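2,4-dihydroxyhept-2-ene-1,7-dioic acid aldolase (Kordia algicida OT-1, PDB 6BDE) binds heme b and, as an H-NOX protein, probably senses nitric oxide or oxygen. Local coordinates at residues Y111-E123 with S128-H140. The protein carries 1 engineered substitution. Sequence-based numbering, arbitrary orientation.
Sequences YPDAELPTFVVEE and SLTMIYKSSRAMH. With HEM (protoporphyrin IX containing Fe), chain B.
Pro117 lays its CB against the ring of Tyr133, 3.4 Å from CE1, and also meets Ser135 CB. One heme propionate sits beside this cluster: its O1D lies at the edge of the Tyr133 ring and takes the hydroxyl, with OH to O1D at 2.5 Å. Its other oxygen, O2D, is bound by Arg137 NE at 2.8 Å, with a weak bond from Arg137 NH2, and by Ser135 OG in a hydrogen bond so short that its exact length is doubtful. The arginine chain, bent at chi3 (-78°), sets the guanidinium with one face against Glu115 O. Glu115 OE1 is 3.5 Å from Arg137 NH1, a salt bridge of charges alone because the oxygen stands well out of the guanidinium plane; the stronger partner of this carboxylate is Arg44. Two waters in that plane accept from NH1 and NH2, the second passing on to Leu116 O. Glu115 N donates to O1A of the other propionate.

On the heme-facing side of the strands, Phe119 CZ touches Tyr133 CD1 (3.5 Å) and the heme vinyl carbon CBC, the two rings inclined at 52°. Met131 SD stands obliquely to the Phe119 ring in a Met-aromatic contact, while its CE meets CD1 and its CG rests on Val121 CG2. The backbones hold this register: Thr118 pairs with Lys134 and Val120 with Ile132, and water 3 joins Thr118 OG1 to Ile132 O. At the far end Glu122 and Glu123 both face Thr130, whose O accepts the Glu122 N-H at 2.9 Å, in a classic beta bulge.

Further out, Ser135 OG accepts from Arg137 N in an ST turn, and Tyr133 OH accepts from Met139 N. Pro117 also touches His104, the axial heme ligand. Tyr133, Ser135 and Arg137 form the Tyr-x-Ser-x-Arg propionate-binding motif of H-NOX domains.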
loop_
_atom_site.group_PDB
_atom_site.type_symbol
_atom_site.label_atom_id
_atom_site.label_comp_id
_atom_site.label_asym_id
_atom_site.label_seq_id
_atom_site.Cartn_x
_atom_site.Cartn_y
_atom_site.Cartn_z
ATOM N N TYR A 111 2.705 14.613 6.925
ATOM C CA TYR A 111 2.781 15.221 5.597
ATOM C C TYR A 111 1.486 15.969 5.324
ATOM O O TYR A 111 0.488 15.354 4.907
ATOM C CB TYR A 111 3.027 14.157 4.526
ATOM C CG TYR A 111 4.242 13.288 4.790
ATOM C CD1 TYR A 111 5.525 13.809 4.694
ATOM C CD2 TYR A 111 4.102 11.951 5.140
ATOM C CE1 TYR A 111 6.636 13.024 4.936
ATOM C CE2 TYR A 111 5.209 11.157 5.386
ATOM C CZ TYR A 111 6.474 11.700 5.283
ATOM O OH TYR A 111 7.580 10.917 5.525
ATOM N N PRO A 112 1.437 17.284 5.553
ATOM C CA PRO A 112 0.208 18.034 5.246
ATOM C C PRO A 112 -0.176 17.983 3.781
ATOM O O PRO A 112 -1.358 18.154 3.460
ATOM C CB PRO A 112 0.543 19.466 5.693
ATOM C CG PRO A 112 2.042 19.512 5.757
ATOM C CD PRO A 112 2.472 18.137 6.158
ATOM N N ASP A 113 0.777 17.742 2.885
ATOM C CA ASP A 113 0.502 17.598 1.464
ATOM C C ASP A 113 0.193 16.160 1.066
ATOM O O ASP A 113 0.208 15.844 -0.128
ATOM C CB ASP A 113 1.686 18.115 0.643
ATOM C CG ASP A 113 1.903 19.605 0.805
ATOM O OD1 ASP A 113 0.963 20.301 1.242
ATOM O OD2 ASP A 113 3.016 20.080 0.498
ATOM N N ALA A 114 -0.081 15.287 2.033
ATOM C CA ALA A 114 -0.339 13.888 1.722
ATOM C C ALA A 114 -1.617 13.745 0.908
ATOM O O ALA A 114 -2.596 14.466 1.120
ATOM C CB ALA A 114 -0.443 13.064 3.006
ATOM N N GLU A 115 -1.597 12.810 -0.036
ATOM C CA GLU A 115 -2.761 12.467 -0.846
ATOM C C GLU A 115 -3.104 11.017 -0.522
ATOM O O GLU A 115 -2.434 10.089 -0.989
ATOM C CB GLU A 115 -2.481 12.686 -2.329
ATOM C CG GLU A 115 -2.232 14.150 -2.671
ATOM C CD GLU A 115 -1.869 14.368 -4.126
ATOM O OE1 GLU A 115 -2.345 13.597 -4.983
ATOM O OE2 GLU A 115 -1.105 15.316 -4.411
ATOM N N LEU A 116 -4.142 10.831 0.287
ATOM C CA LEU A 116 -4.461 9.553 0.893
ATOM C C LEU A 116 -5.801 9.029 0.390
ATOM O O LEU A 116 -6.657 9.810 -0.038
ATOM C CB LEU A 116 -4.504 9.687 2.421
ATOM C CG LEU A 116 -3.214 10.208 3.058
ATOM C CD1 LEU A 116 -3.481 10.751 4.451
ATOM C CD2 LEU A 116 -2.163 9.109 3.098
ATOM N N PRO A 117 -6.011 7.718 0.421
ATOM C CA PRO A 117 -7.308 7.157 0.040
ATOM C C PRO A 117 -8.303 7.308 1.186
ATOM O O PRO A 117 -7.980 7.802 2.264
ATOM C CB PRO A 117 -6.980 5.690 -0.231
ATOM C CG PRO A 117 -5.873 5.396 0.721
ATOM C CD PRO A 117 -5.057 6.666 0.819
ATOM N N THR A 118 -9.532 6.872 0.932
ATOM C CA THR A 118 -10.567 6.817 1.953
ATOM C C THR A 118 -10.960 5.369 2.204
ATOM O O THR A 118 -11.080 4.575 1.264
ATOM C CB THR A 118 -11.802 7.631 1.549
ATOM O OG1 THR A 118 -12.146 7.346 0.189
ATOM C CG2 THR A 118 -11.525 9.117 1.691
ATOM N N PHE A 119 -11.134 5.024 3.475
ATOM C CA PHE A 119 -11.642 3.724 3.886
ATOM C C PHE A 119 -12.897 3.941 4.714
ATOM O O PHE A 119 -12.873 4.689 5.697
ATOM C CB PHE A 119 -10.603 2.941 4.695
ATOM C CG PHE A 119 -9.519 2.317 3.858
ATOM C CD1 PHE A 119 -9.714 1.087 3.249
ATOM C CD2 PHE A 119 -8.301 2.955 3.693
ATOM C CE1 PHE A 119 -8.716 0.508 2.485
ATOM C CE2 PHE A 119 -7.298 2.382 2.929
ATOM C CZ PHE A 119 -7.507 1.157 2.324
ATOM N N VAL A 120 -13.991 3.299 4.317
ATOM C CA VAL A 120 -15.271 3.420 5.007
ATOM C C VAL A 120 -15.689 2.034 5.474
ATOM O O VAL A 120 -15.880 1.128 4.653
ATOM C CB VAL A 120 -16.348 4.043 4.107
ATOM C CG1 VAL A 120 -17.655 4.192 4.871
ATOM C CG2 VAL A 120 -15.877 5.385 3.576
ATOM N N VAL A 121 -15.832 1.872 6.786
ATOM C CA VAL A 121 -16.269 0.603 7.354
ATOM C C VAL A 121 -17.771 0.460 7.149
ATOM O O VAL A 121 -18.543 1.373 7.466
ATOM C CB VAL A 121 -15.905 0.518 8.843
ATOM C CG1 VAL A 121 -16.438 -0.774 9.449
ATOM C CG2 VAL A 121 -14.399 0.618 9.027
ATOM N N GLU A 122 -18.188 -0.682 6.604
ATOM C CA GLU A 122 -19.600 -1.015 6.480
ATOM C C GLU A 122 -20.047 -2.101 7.445
ATOM O O GLU A 122 -21.185 -2.060 7.916
ATOM C CB GLU A 122 -19.922 -1.457 5.047
ATOM C CG GLU A 122 -19.775 -0.350 4.015
ATOM C CD GLU A 122 -20.253 -0.766 2.637
ATOM O OE1 GLU A 122 -20.289 -1.984 2.360
ATOM O OE2 GLU A 122 -20.594 0.125 1.831
ATOM N N GLU A 123 -19.180 -3.066 7.747
ATOM C CA GLU A 123 -19.456 -4.110 8.722
ATOM C C GLU A 123 -18.177 -4.408 9.491
ATOM O O GLU A 123 -17.073 -4.294 8.952
ATOM C CB GLU A 123 -19.976 -5.394 8.062
ATOM C CG GLU A 123 -21.269 -5.227 7.281
ATOM C CD GLU A 123 -21.625 -6.460 6.478
ATOM O OE1 GLU A 123 -21.258 -7.575 6.904
ATOM O OE2 GLU A 123 -22.268 -6.313 5.417
ATOM N N SER A 128 -13.932 -10.068 11.594
ATOM C CA SER A 128 -14.352 -9.751 10.237
ATOM C C SER A 128 -14.390 -8.240 10.064
ATOM O O SER A 128 -14.580 -7.493 11.026
ATOM C CB SER A 128 -15.724 -10.350 9.908
ATOM O OG SER A 128 -15.915 -10.434 8.507
ATOM N N LEU A 129 -14.209 -7.797 8.821
ATOM C CA LEU A 129 -14.210 -6.372 8.514
ATOM C C LEU A 129 -14.461 -6.186 7.026
ATOM O O LEU A 129 -13.751 -6.764 6.200
ATOM C CB LEU A 129 -12.882 -5.719 8.914
ATOM C CG LEU A 129 -12.749 -4.228 8.595
ATOM C CD1 LEU A 129 -13.728 -3.422 9.431
ATOM C CD2 LEU A 129 -11.324 -3.758 8.828
ATOM N N THR A 130 -15.469 -5.382 6.693
ATOM C CA THR A 130 -15.779 -5.032 5.313
ATOM C C THR A 130 -15.637 -3.525 5.160
ATOM O O THR A 130 -16.328 -2.762 5.843
ATOM C CB THR A 130 -17.188 -5.486 4.924
ATOM O OG1 THR A 130 -17.269 -6.916 4.997
ATOM C CG2 THR A 130 -17.521 -5.037 3.507
ATOM N N MET A 131 -14.740 -3.101 4.272
ATOM C CA MET A 131 -14.458 -1.691 4.060
ATOM C C MET A 131 -14.514 -1.360 2.576
ATOM O O MET A 131 -14.229 -2.204 1.722
ATOM C CB MET A 131 -13.083 -1.298 4.616
ATOM C CG MET A 131 -12.978 -1.344 6.128
ATOM S SD MET A 131 -11.453 -0.584 6.714
ATOM C CE MET A 131 -10.231 -1.603 5.896
ATOM N N ILE A 132 -14.878 -0.117 2.281
ATOM C CA ILE A 132 -14.889 0.402 0.919
ATOM C C ILE A 132 -13.659 1.279 0.738
ATOM O O ILE A 132 -13.475 2.264 1.465
ATOM C CB ILE A 132 -16.175 1.187 0.618
ATOM C CG1 ILE A 132 -17.407 0.322 0.884
ATOM C CG2 ILE A 132 -16.172 1.667 -0.825
ATOM C CD1 ILE A 132 -17.477 -0.919 0.022
ATOM N N TYR A 133 -12.817 0.918 -0.222
ATOM C CA TYR A 133 -11.627 1.682 -0.564
ATOM C C TYR A 133 -11.943 2.564 -1.763
ATOM O O TYR A 133 -12.484 2.086 -2.764
ATOM C CB TYR A 133 -10.457 0.743 -0.876
ATOM C CG TYR A 133 -9.299 1.377 -1.620
ATOM C CD1 TYR A 133 -8.269 2.003 -0.933
ATOM C CD2 TYR A 133 -9.223 1.324 -3.007
ATOM C CE1 TYR A 133 -7.204 2.573 -1.605
ATOM C CE2 TYR A 133 -8.164 1.895 -3.688
ATOM C CZ TYR A 133 -7.157 2.517 -2.981
ATOM O OH TYR A 133 -6.096 3.086 -3.650
ATOM N N LYS A 134 -11.617 3.850 -1.659
ATOM C CA LYS A 134 -11.845 4.800 -2.740
ATOM C C LYS A 134 -10.593 5.640 -2.931
ATOM O O LYS A 134 -10.111 6.264 -1.981
ATOM C CB LYS A 134 -13.057 5.693 -2.450
ATOM C CG LYS A 134 -14.391 5.023 -2.732
ATOM C CD LYS A 134 -15.536 6.022 -2.739
ATOM C CE LYS A 134 -16.869 5.316 -2.936
ATOM N NZ LYS A 134 -18.005 6.268 -3.058
ATOM N N SER A 135 -10.075 5.651 -4.159
ATOM C CA SER A 135 -8.918 6.464 -4.514
ATOM C C SER A 135 -8.752 6.513 -6.025
ATOM O O SER A 135 -8.799 5.474 -6.692
ATOM C CB SER A 135 -7.645 5.916 -3.866
ATOM O OG SER A 135 -6.498 6.566 -4.386
ATOM N N SER A 136 -8.550 7.712 -6.575
ATOM C CA SER A 136 -8.334 7.841 -8.013
ATOM C C SER A 136 -7.068 7.130 -8.472
ATOM O O SER A 136 -6.916 6.869 -9.671
ATOM C CB SER A 136 -8.268 9.318 -8.402
ATOM O OG SER A 136 -7.158 9.952 -7.789
ATOM N N ARG A 137 -6.162 6.811 -7.550
ATOM C CA ARG A 137 -4.893 6.180 -7.886
ATOM C C ARG A 137 -4.986 4.664 -7.990
ATOM O O ARG A 137 -4.040 4.036 -8.481
ATOM C CB ARG A 137 -3.832 6.574 -6.851
ATOM C CG ARG A 137 -3.533 8.070 -6.846
ATOM C CD ARG A 137 -2.696 8.480 -5.648
ATOM N NE ARG A 137 -3.491 8.579 -4.428
ATOM C CZ ARG A 137 -4.231 9.635 -4.101
ATOM N NH1 ARG A 137 -4.283 10.686 -4.906
ATOM N NH2 ARG A 137 -4.920 9.637 -2.968
ATOM N N ALA A 138 -6.094 4.068 -7.542
ATOM C CA ALA A 138 -6.368 2.641 -7.731
ATOM C C ALA A 138 -5.230 1.770 -7.205
ATOM O O ALA A 138 -4.791 0.821 -7.859
ATOM C CB ALA A 138 -6.655 2.332 -9.201
ATOM N N MET A 139 -4.745 2.097 -6.010
ATOM C CA MET A 139 -3.666 1.346 -5.368
ATOM C C MET A 139 -4.204 0.347 -4.352
ATOM O O MET A 139 -3.665 0.209 -3.250
ATOM C CB MET A 139 -2.671 2.303 -4.720
ATOM C CG MET A 139 -1.937 3.177 -5.726
ATOM S SD MET A 139 -0.783 4.336 -4.971
ATOM C CE MET A 139 0.348 3.210 -4.156
ATOM N N HIS A 140 -5.268 -0.374 -4.719
ATOM C CA HIS A 140 -5.900 -1.305 -3.789
ATOM C C HIS A 140 -4.946 -2.416 -3.365
ATOM O O HIS A 140 -4.980 -2.866 -2.213
ATOM C CB HIS A 140 -7.164 -1.891 -4.422
ATOM C CG HIS A 140 -7.033 -2.175 -5.887
ATOM N ND1 HIS A 140 -6.449 -3.325 -6.373
ATOM C CD2 HIS A 140 -7.415 -1.461 -6.971
ATOM C CE1 HIS A 140 -6.474 -3.306 -7.693
ATOM N NE2 HIS A 140 -7.056 -2.186 -8.082
HETATM C CHA HEM B . -0.686 6.213 0.981
HETATM C CHB HEM B . 1.628 6.525 5.883
HETATM C CHC HEM B . -1.324 2.187 7.571
HETATM C CHD HEM B . -3.464 1.718 2.578
HETATM C C1A HEM B . 0.104 6.394 2.480
HETATM C C2A HEM B . 1.185 7.289 2.304
HETATM C C3A HEM B . 1.748 7.363 3.514
HETATM C C4A HEM B . 0.972 6.505 4.318
HETATM C CMA HEM B . 2.958 8.196 3.930
HETATM C CAA HEM B . 1.597 8.032 1.034
HETATM C CBA HEM B . 0.833 9.359 0.995
HETATM C CGA HEM B . 1.287 10.228 -0.175
HETATM O O1A HEM B . 0.910 11.428 -0.247
HETATM O O2A HEM B . 2.039 9.753 -1.066
HETATM C C1B HEM B . 0.908 5.228 6.616
HETATM C C2B HEM B . 1.474 4.725 7.959
HETATM C C3B HEM B . 0.668 3.610 8.334
HETATM C C4B HEM B . -0.341 3.482 7.230
HETATM C CMB HEM B . 2.653 5.317 8.731
HETATM C CAB HEM B . 0.775 2.740 9.582
HETATM C CBB HEM B . 0.711 3.278 10.782
HETATM C C1C HEM B . -2.053 1.886 6.051
HETATM C C2C HEM B . -2.637 0.601 6.026
HETATM C C3C HEM B . -3.162 0.492 4.794
HETATM C C4C HEM B . -2.863 1.717 4.167
HETATM C CMC HEM B . -2.668 -0.433 7.149
HETATM C CAC HEM B . -3.926 -0.689 4.205
HETATM C CBC HEM B . -5.236 -0.633 4.107
HETATM C C1D HEM B . -2.680 3.035 1.903
HETATM C C2D HEM B . -2.831 2.983 0.401
HETATM C C3D HEM B . -2.131 4.126 -0.073
HETATM C C4D HEM B . -1.569 4.836 1.178
HETATM C CMD HEM B . -3.583 1.950 -0.433
HETATM C CAD HEM B . -1.974 4.558 -1.531
HETATM C CBD HEM B . -2.635 5.911 -1.777
HETATM C CGD HEM B . -4.029 5.686 -2.349
HETATM O O1D HEM B . -4.537 4.535 -2.317
HETATM O O2D HEM B . -4.665 6.654 -2.844
HETATM N NA HEM B . -0.072 5.779 3.724
HETATM N NB HEM B . -0.252 4.385 6.052
HETATM N NC HEM B . -2.093 2.650 4.879
HETATM N ND HEM B . -1.843 4.106 2.511
HETATM FE FE HEM B . -1.483 4.527 4.455
HETATM O O HOH W 1 -3.362 11.600 -7.468
HETATM O O HOH W 2 -6.863 11.816 -2.435
HETATM O O HOH W 3 -13.898 5.006 0.750
#